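Side-chain contacts in Two-component system response regulator (Bacteroides fragilis, PDB 2QR3), which probably acts as a two-component response regulator controlling transcription, the chain here being its N-terminal signal receiver domain: residues 97-100 and 101-105; 41-45 and 46-50. One frame throughout, in Å; residues are numbered along the deposited sequence. Where two conformers were deposited one is given.

Contact 1 (97-100 and 101-105)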
loop_
_atom_site.group_PDB
_atom_site.type_symbol
_atom_site.label_atom_id
_atom_site.label_comp_id
_atom_site.label_asym_id
_atom_site.label_seq_id
_atom_site.Cartn_x
_atom_site.Cartn_y
_atom_site.Cartn_z
ATOM N N ARG A 97 4.188 2.039 -14.679
ATOM C CA ARG A 97 3.875 0.697 -15.199
ATOM C C ARG A 97 2.884 -0.009 -14.277
ATOM O O ARG A 97 1.973 -0.697 -14.753
ATOM C CB ARG A 97 5.153 -0.125 -15.364
ATOM C CG ARG A 97 4.932 -1.528 -15.878
ATOM C CD ARG A 97 6.291 -2.158 -16.123
ATOM N NE ARG A 97 6.207 -3.599 -15.942
ATOM C CZ ARG A 97 7.258 -4.414 -15.942
ATOM N NH1 ARG A 97 8.484 -3.926 -16.135
ATOM N NH2 ARG A 97 7.074 -5.720 -15.755
ATOM N N GLY A 98 3.044 0.184 -12.964
ATOM C CA GLY A 98 2.062 -0.341 -11.987
ATOM C C GLY A 98 0.625 0.090 -12.266
ATOM O O GLY A 98 -0.297 -0.742 -12.214
ATOM N N ILE A 99 0.422 1.383 -12.534
ATOM C CA ILE A 99 -0.905 1.908 -12.886
ATOM C C ILE A 99 -1.416 1.144 -14.123
ATOM O O ILE A 99 -2.578 0.708 -14.206
ATOM C CB ILE A 99 -0.875 3.434 -13.193
ATOM C CG1 ILE A 99 -0.400 4.218 -11.943
ATOM C CG2 ILE A 99 -2.249 3.907 -13.746
ATOM C CD1 ILE A 99 -1.170 3.887 -10.642
ATOM N N LYS A 100 -0.549 1.011 -15.109
ATOM C CA LYS A 100 -0.938 0.263 -16.337
ATOM C C LYS A 100 -1.374 -1.161 -16.011
ATOM O O LYS A 100 -2.247 -1.732 -16.693
ATOM C CB LYS A 100 0.228 0.203 -17.314
ATOM C CG LYS A 100 0.520 1.550 -17.937
ATOM C CD LYS A 100 1.840 1.512 -18.696
ATOM C CE LYS A 100 2.164 2.919 -19.155
ATOM N NZ LYS A 100 3.408 2.914 -20.004
ATOM N N GLU A 101 -0.772 -1.720 -14.979
ATOM C CA GLU A 101 -0.967 -3.131 -14.618
ATOM C C GLU A 101 -2.001 -3.294 -13.492
ATOM O O GLU A 101 -2.141 -4.378 -12.906
ATOM C CB GLU A 101 0.373 -3.792 -14.270
ATOM C CG GLU A 101 1.385 -3.861 -15.473
ATOM C CD GLU A 101 2.727 -4.529 -15.144
ATOM O OE1 GLU A 101 2.983 -4.947 -13.970
ATOM O OE2 GLU A 101 3.541 -4.670 -16.088
ATOM N N GLY A 102 -2.692 -2.200 -13.164
ATOM C CA GLY A 102 -3.900 -2.253 -12.345
ATOM C C GLY A 102 -3.787 -1.730 -10.913
ATOM O O GLY A 102 -4.748 -1.848 -10.148
ATOM N N ALA A 103 -2.633 -1.169 -10.526
ATOM C CA ALA A 103 -2.555 -0.423 -9.256
ATOM C C ALA A 103 -3.570 0.735 -9.225
ATOM O O ALA A 103 -3.799 1.399 -10.238
ATOM C CB ALA A 103 -1.130 0.121 -9.034
ATOM N N SER A 104 -4.152 1.020 -8.060
ATOM C CA SER A 104 -5.148 2.071 -7.943
ATOM C C SER A 104 -4.582 3.474 -8.013
ATOM O O SER A 104 -5.264 4.369 -8.488
ATOM C CB SER A 104 -5.946 1.915 -6.644
ATOM O OG SER A 104 -6.718 0.735 -6.744
ATOM N N ASP A 105 -3.354 3.664 -7.500
ATOM C CA ASP A 105 -2.711 4.960 -7.459
ATOM C C ASP A 105 -1.273 4.739 -7.006
ATOM O O ASP A 105 -0.875 3.605 -6.730
ATOM C CB ASP A 105 -3.410 5.902 -6.457
ATOM C CG ASP A 105 -3.388 7.374 -6.904
ATOM O OD1 ASP A 105 -2.482 7.788 -7.670
ATOM O OD2 ASP A 105 -4.291 8.122 -6.460
HETATM O O HOH W 1 -4.920 1.115 -12.891
#

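Contact 2 (41-45 and 46-50)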
loop_
_atom_site.group_PDB
_atom_site.type_symbol
_atom_site.label_atom_id
_atom_site.label_comp_id
_atom_site.label_asym_id
_atom_site.label_seq_id
_atom_site.Cartn_x
_atom_site.Cartn_y
_atom_site.Cartn_z
ATOM N N THR A 41 -1.613 -13.752 5.598
ATOM C CA THR A 41 -2.552 -13.920 6.728
ATOM C C THR A 41 -3.477 -12.707 6.857
ATOM O O THR A 41 -4.703 -12.837 6.843
ATOM C CB THR A 41 -1.798 -14.148 8.048
ATOM O OG1 THR A 41 -0.879 -15.223 7.877
ATOM C CG2 THR A 41 -2.777 -14.441 9.215
ATOM N N VAL A 42 -2.891 -11.517 6.914
ATOM C CA VAL A 42 -3.692 -10.317 7.117
ATOM C C VAL A 42 -4.654 -10.034 5.973
ATOM O O VAL A 42 -5.763 -9.581 6.220
ATOM C CB VAL A 42 -2.813 -9.064 7.511
ATOM C CG1 VAL A 42 -1.891 -9.429 8.715
ATOM C CG2 VAL A 42 -1.990 -8.608 6.378
ATOM N N LEU A 43 -4.253 -10.294 4.720
ATOM C CA LEU A 43 -5.160 -10.104 3.587
ATOM C C LEU A 43 -6.422 -10.962 3.705
ATOM O O LEU A 43 -7.514 -10.535 3.307
ATOM C CB LEU A 43 -4.466 -10.410 2.249
ATOM C CG LEU A 43 -3.342 -9.480 1.833
ATOM C CD1 LEU A 43 -2.670 -10.000 0.547
ATOM C CD2 LEU A 43 -3.854 -8.053 1.646
ATOM N N ARG A 44 -6.255 -12.164 4.240
ATOM C CA ARG A 44 -7.356 -13.121 4.372
ATOM C C ARG A 44 -8.282 -12.751 5.524
ATOM O O ARG A 44 -9.513 -12.811 5.394
ATOM C CB ARG A 44 -6.836 -14.537 4.642
ATOM C CG ARG A 44 -7.984 -15.598 4.551
ATOM C CD ARG A 44 -7.549 -17.044 4.789
ATOM N NE ARG A 44 -6.457 -17.384 3.894
ATOM C CZ ARG A 44 -5.199 -17.411 4.296
ATOM N NH1 ARG A 44 -4.942 -17.185 5.580
ATOM N NH2 ARG A 44 -4.233 -17.682 3.425
ATOM N N GLU A 45 -7.676 -12.384 6.641
ATOM C CA GLU A 45 -8.395 -12.252 7.903
ATOM C C GLU A 45 -8.862 -10.863 8.259
ATOM O O GLU A 45 -9.804 -10.721 9.061
ATOM C CB GLU A 45 -7.501 -12.720 9.023
ATOM C CG GLU A 45 -7.153 -14.196 8.953
ATOM C CD GLU A 45 -6.391 -14.653 10.173
ATOM O OE1 GLU A 45 -6.065 -13.802 11.044
ATOM O OE2 GLU A 45 -6.105 -15.866 10.259
ATOM N N GLU A 46 -8.215 -9.836 7.701
ATOM C CA GLU A 46 -8.430 -8.469 8.192
ATOM C C GLU A 46 -9.338 -7.539 7.377
ATOM O O GLU A 46 -9.487 -6.370 7.742
ATOM C CB GLU A 46 -7.091 -7.796 8.455
ATOM C CG GLU A 46 -6.243 -8.510 9.480
ATOM C CD GLU A 46 -6.751 -8.359 10.911
ATOM O OE1 GLU A 46 -7.542 -7.426 11.197
ATOM O OE2 GLU A 46 -6.347 -9.194 11.747
ATOM N N ASN A 47 -9.939 -8.053 6.312
ATOM C CA ASN A 47 -10.826 -7.281 5.427
ATOM C C ASN A 47 -10.298 -5.871 5.145
ATOM O O ASN A 47 -10.960 -4.859 5.424
ATOM C CB ASN A 47 -12.259 -7.245 5.970
ATOM C CG ASN A 47 -12.786 -8.624 6.308
ATOM O OD1 ASN A 47 -13.001 -8.937 7.474
ATOM N ND2 ASN A 47 -12.988 -9.454 5.292
ATOM N N PRO A 48 -9.070 -5.793 4.581
ATOM C CA PRO A 48 -8.479 -4.476 4.332
ATOM C C PRO A 48 -9.253 -3.673 3.306
ATOM O O PRO A 48 -9.833 -4.252 2.386
ATOM C CB PRO A 48 -7.092 -4.817 3.787
ATOM C CG PRO A 48 -7.229 -6.165 3.200
ATOM C CD PRO A 48 -8.170 -6.876 4.158
ATOM N N GLU A 49 -9.264 -2.357 3.479
ATOM C CA GLU A 49 -9.860 -1.442 2.508
ATOM C C GLU A 49 -8.876 -0.923 1.457
ATOM O O GLU A 49 -9.284 -0.498 0.396
ATOM C CB GLU A 49 -10.536 -0.285 3.232
ATOM C CG GLU A 49 -11.970 -0.732 3.622
ATOM C CD GLU A 49 -12.753 0.293 4.364
ATOM O OE1 GLU A 49 -12.814 1.448 3.898
ATOM O OE2 GLU A 49 -13.350 -0.081 5.398
ATOM N N VAL A 50 -7.588 -0.980 1.772
ATOM C CA VAL A 50 -6.558 -0.539 0.829
ATOM C C VAL A 50 -5.217 -1.120 1.348
ATOM O O VAL A 50 -5.099 -1.405 2.556
ATOM C CB VAL A 50 -6.551 1.021 0.704
ATOM C CG1 VAL A 50 -6.252 1.670 2.021
ATOM C CG2 VAL A 50 -5.558 1.505 -0.387
#

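Contact 1 (97-100 and 101-105)
R97 and E101 meet at the edge of the guanidinium, where the carboxylate of E101 comes in near the guanidinium plane. The salt bridge runs from R97 NE to E101 OE2 over 2.9 Å and is fairly straight, 164° at the hydrogen. The two flat groups are not coplanar: their planes stand 68° apart, and NE reaches OE2 from above the carboxylate plane. With R97 CG anti to the backbone N (chi1 179°), CG is set 3.4 Å from E101 OE2, and the extended chain beyond carries NE to the same oxygen.

Next to this pair the helix ends in a Schellman motif. A103 N donates to G98 O at 2.9 Å, closing the wider loop, while G102 N donates to I99 O at 3.1 Å inside it. G102 is the C-prime residue, with positive phi; with this backbone a side chain would collide with the carbonyl oxygen before it. E101 N makes weak bonds to both R97 O and G98 O, as the chain is leaving the helix.

Beyond the turn, A103 sets its CB 3.4 Å from G98 O. I99 CD1 lies 4.1 Å from the same methyl, A103 CB, and also touches A103 O and the CA of D105. One water donates to both I99 O and A103 O, linking the last helical turn to the outgoing chain.

The whole turn carries helix 92-100 into strand 105-109, an outermost strand of the parallel sheet. L68 of helix 67-77 touches both R97 and E101, and L71 of that helix packs on A103. S104 and D105 then pair through their backbones with V83 and L85, joining the strand to 83-88.

Contact 2 (41-45 and 46-50)
E46 N donates to V42 O at 2.9 Å, with 144° at the hydrogen and the donor tilted 25° from the carbonyl plane. This i to i+4 bond continues the helical pattern set by E45 N and T41 O. The side chain of E46 leans over the same carbonyl: its CB lies 3.2 Å from V42 O, and its CG comes 4.0 Å from V42 CB. A bend at chi2 (-73°) turns the E46 carboxylate aside rather than letting the chain run straight on, and OE1 forms a salt bridge with K29 NZ. I31, on the same strand 29-33 as K29, also touches E46.

N47 is where the chain leaves the helix, and its positive phi swings the backbone round toward the sheet. P48 then comes back over the last turn. Its ring puts CD 3.8 Å from L43 O, while CG meets L43 CD2 at 4.2 Å; the two side chains cross at about a right angle. The CB of L43 points away from segment 46-50, yet its CD2 branch returns to the proline. I7 of strand 5-9 touches V42, L43 and P48 alike, so the apolar side of the turn rests on the neighbouring strand.

Chemically, the contact divides into an apolar side formed by V42, L43 and P48, and a pair of neighbouring acidic side chains, E45 and E46. E45 OE1 and E46 OE2 lie 4.7 Å apart, like charges that would be expected to disfavour each other, and the lysine partner of E46 probably offsets part of that cost. P48 has no backbone N-H to offer the helix end, so it can meet L43 O only through carbon. N47 N is buried with no partner in the model; the E46 N bond, the E46-K29 salt bridge and apolar packing all act at this exit.

How the contacts relate
Both contacts are helix-to-strand turns of the same receiver domain, which has the parallel five-stranded CheY-like fold. Contact 2 comes first along the chain, leading helix 36-45 into strand 48-54, the middle strand of the sheet; contact 1 follows, leading helix 92-100 into the outermost strand 105-109. Strand 83-88 lies between those two strands. The centres of the contacts are 20 Å apart and their nearest atoms about 6 Å apart, so they do not touch. Each turn returns the chain to a parallel strand, and strand 48-54 ends at D54, the predicted phosphorylation site, which is unmodified in this structure.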